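Local coordinates for SnoaL-like domain-containing protein (Kribbella flavida, PDB 4LMI) that is of unknown function but belongs to the SnoaL-like family of the NTF2 clan and may act as a ketosteroid isomerase, at residues L33-R38 with T49-Y54. Sequence-based numbering, arbitrary orientation.
Sequences LAEDVR and TGRADY
Arg51 NH1 donates a hydrogen bond to Leu33 O (2.9 Å, 153° at the hydrogen), with the oxygen in the guanidinium plane, where helix 51-59 meets the type I turn Ala34-Val37 of this NTF2-like fold. A bend at chi3 (67°) carries the guanidinium back to that carbonyl, and Glu35 CA lies over one face, offset toward its rim. Glu35 OE2 lies 4.0 Å from Arg51 NH2, well out of the guanidinium plane, so the opposite charges probably attract without a hydrogen bond. A methionine in place of Arg51 would probably leave Leu33 O without this donor and the Glu35 carboxylate without this nearby positive charge. Leu33 CD1 meets the Tyr54 ring at its edge (3.9 Å to CD2), and Val37 CG1 sits against Arg51 CA. Two backbone bonds fix the register: Arg51 N donates to Glu35 O, and Gly50 N donates to Val37 O at 2.8 Å. Next to them, Arg38 and Thr49 form an antiparallel non-hydrogen-bonded pair between strands 37-41 and 46-49. Farther out, a hydrogen bond between Tyr54 OH and Tyr17 OH joins helix 51-59 to helix 6-22. N-cap residue Gly50 has a positive phi (95°), at which a side chain would jam against the carbonyl oxygen of Thr49.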
loop_
_atom_site.group_PDB
_atom_site.type_symbol
_atom_site.label_atom_id
_atom_site.label_comp_id
_atom_site.label_asym_id
_atom_site.label_seq_id
_atom_site.Cartn_x
_atom_site.Cartn_y
_atom_site.Cartn_z
ATOM N N LEU B 33 11.889 17.192 2.731
ATOM C CA LEU B 33 10.850 17.046 3.751
ATOM C C LEU B 33 10.364 18.403 4.220
ATOM O O LEU B 33 11.170 19.310 4.434
ATOM C CB LEU B 33 11.385 16.282 4.960
ATOM C CG LEU B 33 12.018 14.909 4.745
ATOM C CD1 LEU B 33 12.711 14.467 6.025
ATOM C CD2 LEU B 33 10.984 13.889 4.284
ATOM N N ALA B 34 9.050 18.539 4.394
ATOM C CA ALA B 34 8.476 19.731 5.023
ATOM C C ALA B 34 8.989 19.855 6.456
ATOM O O ALA B 34 9.204 18.844 7.131
ATOM C CB ALA B 34 6.957 19.650 5.014
ATOM N N GLU B 35 9.185 21.083 6.931
ATOM C CA GLU B 35 9.637 21.264 8.312
ATOM C C GLU B 35 8.689 20.557 9.291
ATOM O O GLU B 35 9.134 20.031 10.312
ATOM C CB GLU B 35 9.817 22.747 8.672
ATOM C CG GLU B 35 10.624 22.952 9.948
ATOM C CD GLU B 35 11.178 24.356 10.108
ATOM O OE1 GLU B 35 10.506 25.328 9.701
ATOM O OE2 GLU B 35 12.295 24.483 10.657
ATOM N N ASP B 36 7.399 20.517 8.957
ATOM C CA ASP B 36 6.401 19.879 9.820
ATOM C C ASP B 36 5.920 18.527 9.293
ATOM O O ASP B 36 4.769 18.140 9.522
ATOM C CB ASP B 36 5.210 20.820 10.049
ATOM C CG ASP B 36 4.419 21.103 8.773
ATOM O OD1 ASP B 36 4.845 20.685 7.671
ATOM O OD2 ASP B 36 3.357 21.749 8.880
ATOM N N VAL B 37 6.799 17.814 8.588
ATOM C CA VAL B 37 6.472 16.484 8.076
ATOM C C VAL B 37 5.939 15.586 9.196
ATOM O O VAL B 37 6.419 15.631 10.337
ATOM C CB VAL B 37 7.659 15.819 7.330
ATOM C CG1 VAL B 37 8.854 15.612 8.258
ATOM C CG2 VAL B 37 7.229 14.499 6.685
ATOM N N ARG B 38 4.918 14.807 8.862
ATOM C CA ARG B 38 4.295 13.899 9.813
ATOM C C ARG B 38 4.406 12.467 9.294
ATOM O O ARG B 38 3.953 12.164 8.187
ATOM C CB ARG B 38 2.835 14.292 10.043
ATOM C CG ARG B 38 2.050 13.290 10.880
ATOM C CD ARG B 38 0.717 13.866 11.318
ATOM N NE ARG B 38 -0.230 12.808 11.635
ATOM C CZ ARG B 38 -1.261 12.936 12.465
ATOM N NH1 ARG B 38 -2.064 11.903 12.673
ATOM N NH2 ARG B 38 -1.486 14.083 13.098
ATOM N N THR B 49 6.645 13.548 14.475
ATOM C CA THR B 49 6.299 14.867 13.934
ATOM C C THR B 49 7.510 15.789 13.865
ATOM O O THR B 49 8.303 15.876 14.806
ATOM C CB THR B 49 5.189 15.571 14.746
ATOM O OG1 THR B 49 5.579 15.659 16.119
ATOM C CG2 THR B 49 3.869 14.824 14.639
ATOM N N GLY B 50 7.639 16.487 12.746
ATOM C CA GLY B 50 8.739 17.421 12.555
ATOM C C GLY B 50 9.900 16.786 11.814
ATOM O O GLY B 50 10.238 15.611 12.029
ATOM N N ARG B 51 10.512 17.577 10.939
ATOM C CA ARG B 51 11.639 17.127 10.134
ATOM C C ARG B 51 12.826 16.682 10.991
ATOM O O ARG B 51 13.476 15.684 10.672
ATOM C CB ARG B 51 12.068 18.231 9.167
ATOM C CG ARG B 51 13.251 17.860 8.283
ATOM C CD ARG B 51 13.404 18.845 7.144
ATOM N NE ARG B 51 13.775 20.172 7.609
ATOM C CZ ARG B 51 13.423 21.305 7.007
ATOM N NH1 ARG B 51 12.670 21.286 5.909
ATOM N NH2 ARG B 51 13.813 22.463 7.512
ATOM N N ALA B 52 13.099 17.414 12.072
ATOM C CA ALA B 52 14.251 17.107 12.925
ATOM C C ALA B 52 14.157 15.693 13.513
ATOM O O ALA B 52 15.085 14.892 13.369
ATOM C CB ALA B 52 14.408 18.149 14.027
ATOM N N ASP B 53 13.034 15.383 14.155
ATOM C CA ASP B 53 12.846 14.059 14.756
ATOM C C ASP B 53 12.791 12.942 13.722
ATOM O O ASP B 53 13.338 11.863 13.945
ATOM C CB ASP B 53 11.603 14.020 15.646
ATOM C CG ASP B 53 11.797 14.763 16.957
ATOM O OD1 ASP B 53 12.925 15.213 17.242
ATOM O OD2 ASP B 53 10.810 14.899 17.706
ATOM N N TYR B 54 12.145 13.207 12.587
ATOM C CA TYR B 54 12.026 12.194 11.544
ATOM C C TYR B 54 13.394 11.869 10.946
ATOM O O TYR B 54 13.713 10.698 10.729
ATOM C CB TYR B 54 11.001 12.589 10.474
ATOM C CG TYR B 54 10.764 11.498 9.446
ATOM C CD1 TYR B 54 10.441 10.195 9.841
ATOM C CD2 TYR B 54 10.862 11.766 8.083
ATOM C CE1 TYR B 54 10.236 9.191 8.903
ATOM C CE2 TYR B 54 10.646 10.775 7.138
ATOM C CZ TYR B 54 10.333 9.492 7.552
ATOM O OH TYR B 54 10.127 8.513 6.607
#